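Local coordinates for bacterial transferase hexapeptide (Three repeats) family protein (Acinetobacter baumannii, PDB 4M9C) that acts as an acetyltransferase in the biosynthesis of UDP-N,N'-diacetylbacillosamine, probably carrying acetyl from acetyl-CoA to a UDP-linked amino sugar, at residues V99-V104 against L118-K123; A137-I142 against N155-I160. All blocks are in the same frame, centred on the assembly; numbering follows the deposited sequence.

Interaction 1 (V99-V104 against L118-K123)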
loop_
_atom_site.group_PDB
_atom_site.type_symbol
_atom_site.label_atom_id
_atom_site.label_comp_id
_atom_site.label_asym_id
_atom_site.label_seq_id
_atom_site.Cartn_x
_atom_site.Cartn_y
_atom_site.Cartn_z
ATOM N N VAL A 99 -2.933 3.568 10.314
ATOM C CA VAL A 99 -4.072 2.883 10.912
ATOM C C VAL A 99 -3.593 1.919 11.996
ATOM O O VAL A 99 -2.679 1.117 11.765
ATOM C CB VAL A 99 -4.859 2.088 9.844
ATOM C CG1 VAL A 99 -5.914 1.182 10.498
ATOM C CG2 VAL A 99 -5.500 3.040 8.842
ATOM N N ILE A 100 -4.198 2.011 13.177
ATOM C CA ILE A 100 -3.950 1.078 14.276
ATOM C C ILE A 100 -5.311 0.626 14.821
ATOM O O ILE A 100 -6.145 1.468 15.148
ATOM C CB ILE A 100 -3.154 1.752 15.418
ATOM C CG1 ILE A 100 -1.794 2.259 14.914
ATOM C CG2 ILE A 100 -2.976 0.790 16.599
ATOM C CD1 ILE A 100 -1.122 3.244 15.877
ATOM N N LEU A 101 -5.541 -0.689 14.894
ATOM C CA LEU A 101 -6.824 -1.221 15.350
ATOM C C LEU A 101 -6.843 -1.578 16.854
ATOM O O LEU A 101 -6.387 -0.787 17.687
ATOM C CB LEU A 101 -7.267 -2.396 14.467
ATOM C CG LEU A 101 -7.440 -2.037 12.979
ATOM C CD1 LEU A 101 -7.992 -3.210 12.166
ATOM C CD2 LEU A 101 -8.340 -0.804 12.813
ATOM N N ASP A 102 -7.360 -2.754 17.198
ATOM C CA ASP A 102 -7.632 -3.100 18.603
ATOM C C ASP A 102 -6.456 -3.740 19.341
ATOM O O ASP A 102 -5.753 -4.566 18.784
ATOM C CB ASP A 102 -8.801 -4.083 18.690
ATOM C CG ASP A 102 -10.157 -3.394 18.720
ATOM O OD1 ASP A 102 -10.204 -2.149 18.856
ATOM O OD2 ASP A 102 -11.174 -4.117 18.612
ATOM N N GLU A 103 -6.283 -3.381 20.608
ATOM C CA GLU A 103 -5.369 -4.112 21.485
ATOM C C GLU A 103 -3.957 -4.178 20.905
ATOM O O GLU A 103 -3.333 -5.242 20.874
ATOM C CB GLU A 103 -5.890 -5.530 21.743
ATOM C CG GLU A 103 -7.274 -5.592 22.394
ATOM C CD GLU A 103 -7.280 -5.108 23.839
ATOM O OE1 GLU A 103 -6.196 -5.046 24.464
ATOM O OE2 GLU A 103 -8.377 -4.791 24.350
ATOM N N VAL A 104 -3.462 -3.041 20.443
ATOM C CA VAL A 104 -2.093 -2.962 19.966
ATOM C C VAL A 104 -1.261 -2.269 21.022
ATOM O O VAL A 104 -1.513 -1.118 21.377
ATOM C CB VAL A 104 -1.986 -2.222 18.633
ATOM C CG1 VAL A 104 -0.521 -2.148 18.194
ATOM C CG2 VAL A 104 -2.828 -2.933 17.573
ATOM N N LEU A 118 -1.254 -1.282 11.597
ATOM C CA LEU A 118 -1.141 -2.295 12.641
ATOM C C LEU A 118 -2.572 -2.749 12.942
ATOM O O LEU A 118 -3.430 -1.911 13.230
ATOM C CB LEU A 118 -0.527 -1.671 13.894
ATOM C CG LEU A 118 0.990 -1.618 14.145
ATOM C CD1 LEU A 118 1.874 -1.805 12.903
ATOM C CD2 LEU A 118 1.348 -0.349 14.887
ATOM N N THR A 119 -2.854 -4.049 12.860
ATOM C CA THR A 119 -4.233 -4.500 13.049
ATOM C C THR A 119 -4.597 -4.704 14.530
ATOM O O THR A 119 -4.655 -3.735 15.269
ATOM C CB THR A 119 -4.602 -5.710 12.161
ATOM O OG1 THR A 119 -3.801 -6.845 12.504
ATOM C CG2 THR A 119 -4.407 -5.369 10.675
ATOM N N SER A 120 -4.838 -5.939 14.965
ATOM C CA SER A 120 -5.331 -6.170 16.328
ATOM C C SER A 120 -4.572 -7.233 17.127
ATOM O O SER A 120 -4.125 -8.234 16.574
ATOM C CB SER A 120 -6.817 -6.561 16.294
ATOM O OG SER A 120 -7.582 -5.558 15.657
ATOM N N ASN A 121 -4.470 -7.016 18.436
ATOM C CA ASN A 121 -3.890 -8.004 19.339
ATOM C C ASN A 121 -2.432 -8.227 18.985
ATOM O O ASN A 121 -2.038 -9.316 18.574
ATOM C CB ASN A 121 -4.670 -9.316 19.277
ATOM C CG ASN A 121 -6.068 -9.178 19.848
ATOM O OD1 ASN A 121 -6.283 -9.352 21.045
ATOM N ND2 ASN A 121 -7.011 -8.815 19.002
ATOM N N ILE A 122 -1.654 -7.165 19.142
ATOM C CA ILE A 122 -0.273 -7.119 18.692
ATOM C C ILE A 122 0.554 -6.554 19.825
ATOM O O ILE A 122 0.124 -5.634 20.514
ATOM C CB ILE A 122 -0.132 -6.195 17.468
ATOM C CG1 ILE A 122 -0.705 -6.882 16.228
ATOM C CG2 ILE A 122 1.336 -5.765 17.256
ATOM C CD1 ILE A 122 -1.091 -5.924 15.139
ATOM N N LYS A 123 1.730 -7.127 20.035
ATOM C CA LYS A 123 2.648 -6.609 21.028
ATOM C C LYS A 123 3.924 -6.209 20.302
ATOM O O LYS A 123 4.538 -7.025 19.607
ATOM C CB LYS A 123 2.925 -7.664 22.099
ATOM C CG LYS A 123 3.857 -7.205 23.202
#

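Interaction 2 (A137-I142 against N155-I160)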
loop_
_atom_site.group_PDB
_atom_site.type_symbol
_atom_site.label_atom_id
_atom_site.label_comp_id
_atom_site.label_asym_id
_atom_site.label_seq_id
_atom_site.Cartn_x
_atom_site.Cartn_y
_atom_site.Cartn_z
ATOM N N ALA A 137 0.118 -7.667 11.109
ATOM C CA ALA A 137 -1.244 -8.190 11.200
ATOM C C ALA A 137 -1.491 -8.833 12.562
ATOM O O ALA A 137 -0.676 -8.684 13.470
ATOM C CB ALA A 137 -1.513 -9.161 10.087
ATOM N N HIS A 138 -2.595 -9.566 12.692
ATOM C CA HIS A 138 -3.114 -9.966 14.007
ATOM C C HIS A 138 -2.235 -10.974 14.752
ATOM O O HIS A 138 -1.638 -11.863 14.142
ATOM C CB HIS A 138 -4.529 -10.551 13.864
ATOM C CG HIS A 138 -4.560 -11.860 13.143
ATOM N ND1 HIS A 138 -4.396 -13.068 13.787
ATOM C CD2 HIS A 138 -4.700 -12.151 11.829
ATOM C CE1 HIS A 138 -4.448 -14.049 12.903
ATOM N NE2 HIS A 138 -4.624 -13.520 11.705
ATOM N N ASP A 139 -2.176 -10.825 16.072
ATOM C CA ASP A 139 -1.530 -11.801 16.944
ATOM C C ASP A 139 -0.025 -11.918 16.733
ATOM O O ASP A 139 0.550 -12.981 16.922
ATOM C CB ASP A 139 -2.219 -13.167 16.818
ATOM C CG ASP A 139 -3.684 -13.113 17.251
ATOM O OD1 ASP A 139 -3.948 -12.760 18.418
ATOM O OD2 ASP A 139 -4.572 -13.377 16.413
ATOM N N CYS A 140 0.620 -10.824 16.360
ATOM C CA CYS A 140 2.067 -10.855 16.200
ATOM C C CYS A 140 2.741 -10.365 17.466
ATOM O O CYS A 140 2.159 -9.598 18.225
ATOM C CB CYS A 140 2.499 -9.992 15.027
ATOM S SG CYS A 140 2.094 -10.716 13.472
ATOM N N VAL A 141 3.958 -10.838 17.705
ATOM C CA VAL A 141 4.766 -10.312 18.784
ATOM C C VAL A 141 6.072 -9.851 18.156
ATOM O O VAL A 141 6.747 -10.608 17.451
ATOM C CB VAL A 141 5.020 -11.360 19.882
ATOM C CG1 VAL A 141 5.922 -10.782 20.967
ATOM C CG2 VAL A 141 3.686 -11.848 20.471
ATOM N N ILE A 142 6.413 -8.594 18.395
ATOM C CA ILE A 142 7.573 -7.993 17.772
ATOM C C ILE A 142 8.463 -7.419 18.855
ATOM O O ILE A 142 7.990 -6.697 19.722
ATOM C CB ILE A 142 7.139 -6.915 16.783
ATOM C CG1 ILE A 142 6.444 -7.589 15.597
ATOM C CG2 ILE A 142 8.335 -6.107 16.317
ATOM C CD1 ILE A 142 5.984 -6.622 14.546
ATOM N N ASN A 155 2.360 -10.848 8.204
ATOM C CA ASN A 155 1.024 -11.375 8.433
ATOM C C ASN A 155 0.813 -11.965 9.820
ATOM O O ASN A 155 1.597 -11.717 10.729
ATOM C CB ASN A 155 0.651 -12.354 7.330
ATOM C CG ASN A 155 0.627 -11.686 5.978
ATOM O OD1 ASN A 155 1.496 -11.918 5.126
ATOM N ND2 ASN A 155 -0.350 -10.821 5.782
ATOM N N GLY A 156 -0.257 -12.730 9.987
ATOM C CA GLY A 156 -0.682 -13.138 11.316
ATOM C C GLY A 156 0.170 -14.186 12.015
ATOM O O GLY A 156 0.790 -15.031 11.375
ATOM N N ASN A 157 0.171 -14.131 13.343
ATOM C CA ASN A 157 0.831 -15.129 14.177
ATOM C C ASN A 157 2.306 -15.276 13.853
ATOM O O ASN A 157 2.811 -16.389 13.674
ATOM C CB ASN A 157 0.124 -16.483 14.089
ATOM C CG ASN A 157 -1.156 -16.521 14.908
ATOM O OD1 ASN A 157 -1.131 -16.440 16.144
ATOM N ND2 ASN A 157 -2.282 -16.643 14.222
ATOM N N ILE A 158 2.990 -14.144 13.777
ATOM C CA ILE A 158 4.422 -14.139 13.518
ATOM C C ILE A 158 5.116 -13.515 14.718
ATOM O O ILE A 158 4.636 -12.524 15.275
ATOM C CB ILE A 158 4.730 -13.361 12.230
ATOM C CG1 ILE A 158 4.142 -14.108 11.024
ATOM C CG2 ILE A 158 6.244 -13.131 12.070
ATOM C CD1 ILE A 158 4.107 -13.301 9.739
ATOM N N HIS A 159 6.224 -14.111 15.145
ATOM C CA HIS A 159 7.030 -13.530 16.208
ATOM C C HIS A 159 8.365 -13.104 15.607
ATOM O O HIS A 159 9.125 -13.929 15.096
ATOM C CB HIS A 159 7.236 -14.526 17.360
ATOM C CG HIS A 159 5.961 -14.959 18.024
ATOM N ND1 HIS A 159 5.935 -15.824 19.099
ATOM C CD2 HIS A 159 4.669 -14.640 17.770
ATOM C CE1 HIS A 159 4.685 -16.016 19.479
ATOM N NE2 HIS A 159 3.896 -15.311 18.688
ATOM N N ILE A 160 8.622 -11.804 15.627
ATOM C CA ILE A 160 9.858 -11.251 15.086
ATOM C C ILE A 160 10.700 -10.789 16.264
ATOM O O ILE A 160 10.315 -9.881 16.987
ATOM C CB ILE A 160 9.568 -10.078 14.133
ATOM C CG1 ILE A 160 8.741 -10.581 12.940
ATOM C CG2 ILE A 160 10.856 -9.441 13.655
ATOM C CD1 ILE A 160 8.348 -9.508 11.958
HETATM O O HOH W 1 1.263 -14.846 18.887
#

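Interaction 1 (V99-V104 against L118-K123)
Residues 99-104 and 118-123 run parallel in strict register, with Ile-100 CA 4.7 Å from Leu-118 CA and the same spacing at the Val-104 and Ile-122 bridge. Before the corner, Leu-118 N donates to Val-99 O (2.8 Å) and Leu-101 N to Leu-118 O (3.0 Å). In the corner itself, Asn-121 N reaches Asp-102 O at 2.8 Å; as it ends, Ile-122 N reaches Glu-103 O at 3.1 Å. Glu-103 and Asn-121 both have positive phi, within the turns that lead from one strand to the next: these are stacked corners of successive coils of a left-handed parallel beta-helix. One side-chain bond joins the corners, from Asp-102 N to Ser-120 OG (3.2 Å). The hydroxyl stands beside its own backbone N (chi1 -58°) and also hydrogen-bonds Lys-15 O of the second subunit. Ile-100 and Leu-118 lie side by side on one sheet, CG1 to CD2 4.1 Å, and Val-104 and Ile-122 on the next, CG1 to CB 4.1 Å; Val-104 CG1 also meets Leu-118 CD2 across the corner. Outside, the Glu-103 CB and CG methylenes pass by Asn-121 OD1, while Asn-121 ND2 is hydrogen-bonded to OD1 of Asn-46 of the second subunit.

Interaction 2 (A137-I142 against N155-I160)
A water bridges the two segments: it donates to Asp-139 O, its oxygen 2.8 Å away, and lies 2.7 Å from His-159 NE2, in the plane of that ring. The imidazole is thus held at its edge, while Val-141 CG2 sits over one face, offset toward the rim, as a CH-pi contact. A second histidine is fixed differently. His-138 takes the crowded chi1 position between its backbone N and carbonyl carbon (68°), and from there ND1 donates to Asp-139 OD2 at 2.6 Å, nearly in the ring plane and on the anti side of the carboxylate. Gly-156 CA covers one face of this ring, 4.1 Å from its centroid and close to the normal. The Asn-157 amide approaches obliquely with its plane at 90° to the ring, ND2 being 3.6 Å from His-138 CE1; its OD1 rests against Asp-139 CB. The second subunit completes the surroundings: Lys-15 of that subunit forms a salt bridge with Asp-139 OD1, and its Phe-13 ring meets His-138. The backbones are joined by Asn-157 N to His-138 O (3.0 Å), Val-141 N to Ile-158 O (3.0 Å) and Ile-160 N to Val-141 O (2.9 Å). Ile-142 and Ile-160 share one face of the strand pair and both touch Phe-148; Val-141 and His-159 share the opposite one. Asp-139 and Asn-157 have positive phi at equivalent places, as expected of stacked turns in a left-handed parallel beta-helix. The His-carboxylate hydrogen bond at a subunit boundary is consistent with the intersubunit active sites of trimeric hexapeptide acyltransferases.

How the interactions relate
Interactions 1 and 2 are successive pairings in one stack of corners, with centres about 10 Å apart. Glu-103, Asn-121, Asp-139 and Asn-157 hold equivalent corner positions, an 18-residue spacing through these coils. The two contacts join through neighbouring strands 122-124 and 141-142: Lys-123 O lies 2.7 Å from Ile-142 N and Lys-123 N 3.1 Å from Cys-140 O, both probable hydrogen bonds. Both contacts face the second subunit, where Lys-15 serves the two of them, through its carbonyl and its NZ ammonium group. Interaction 2 contains the His-138 and Asp-139 pair, consistent with an intersubunit active site; interaction 1 lies next to it through Thr-119, which packs against Ala-137 and His-138.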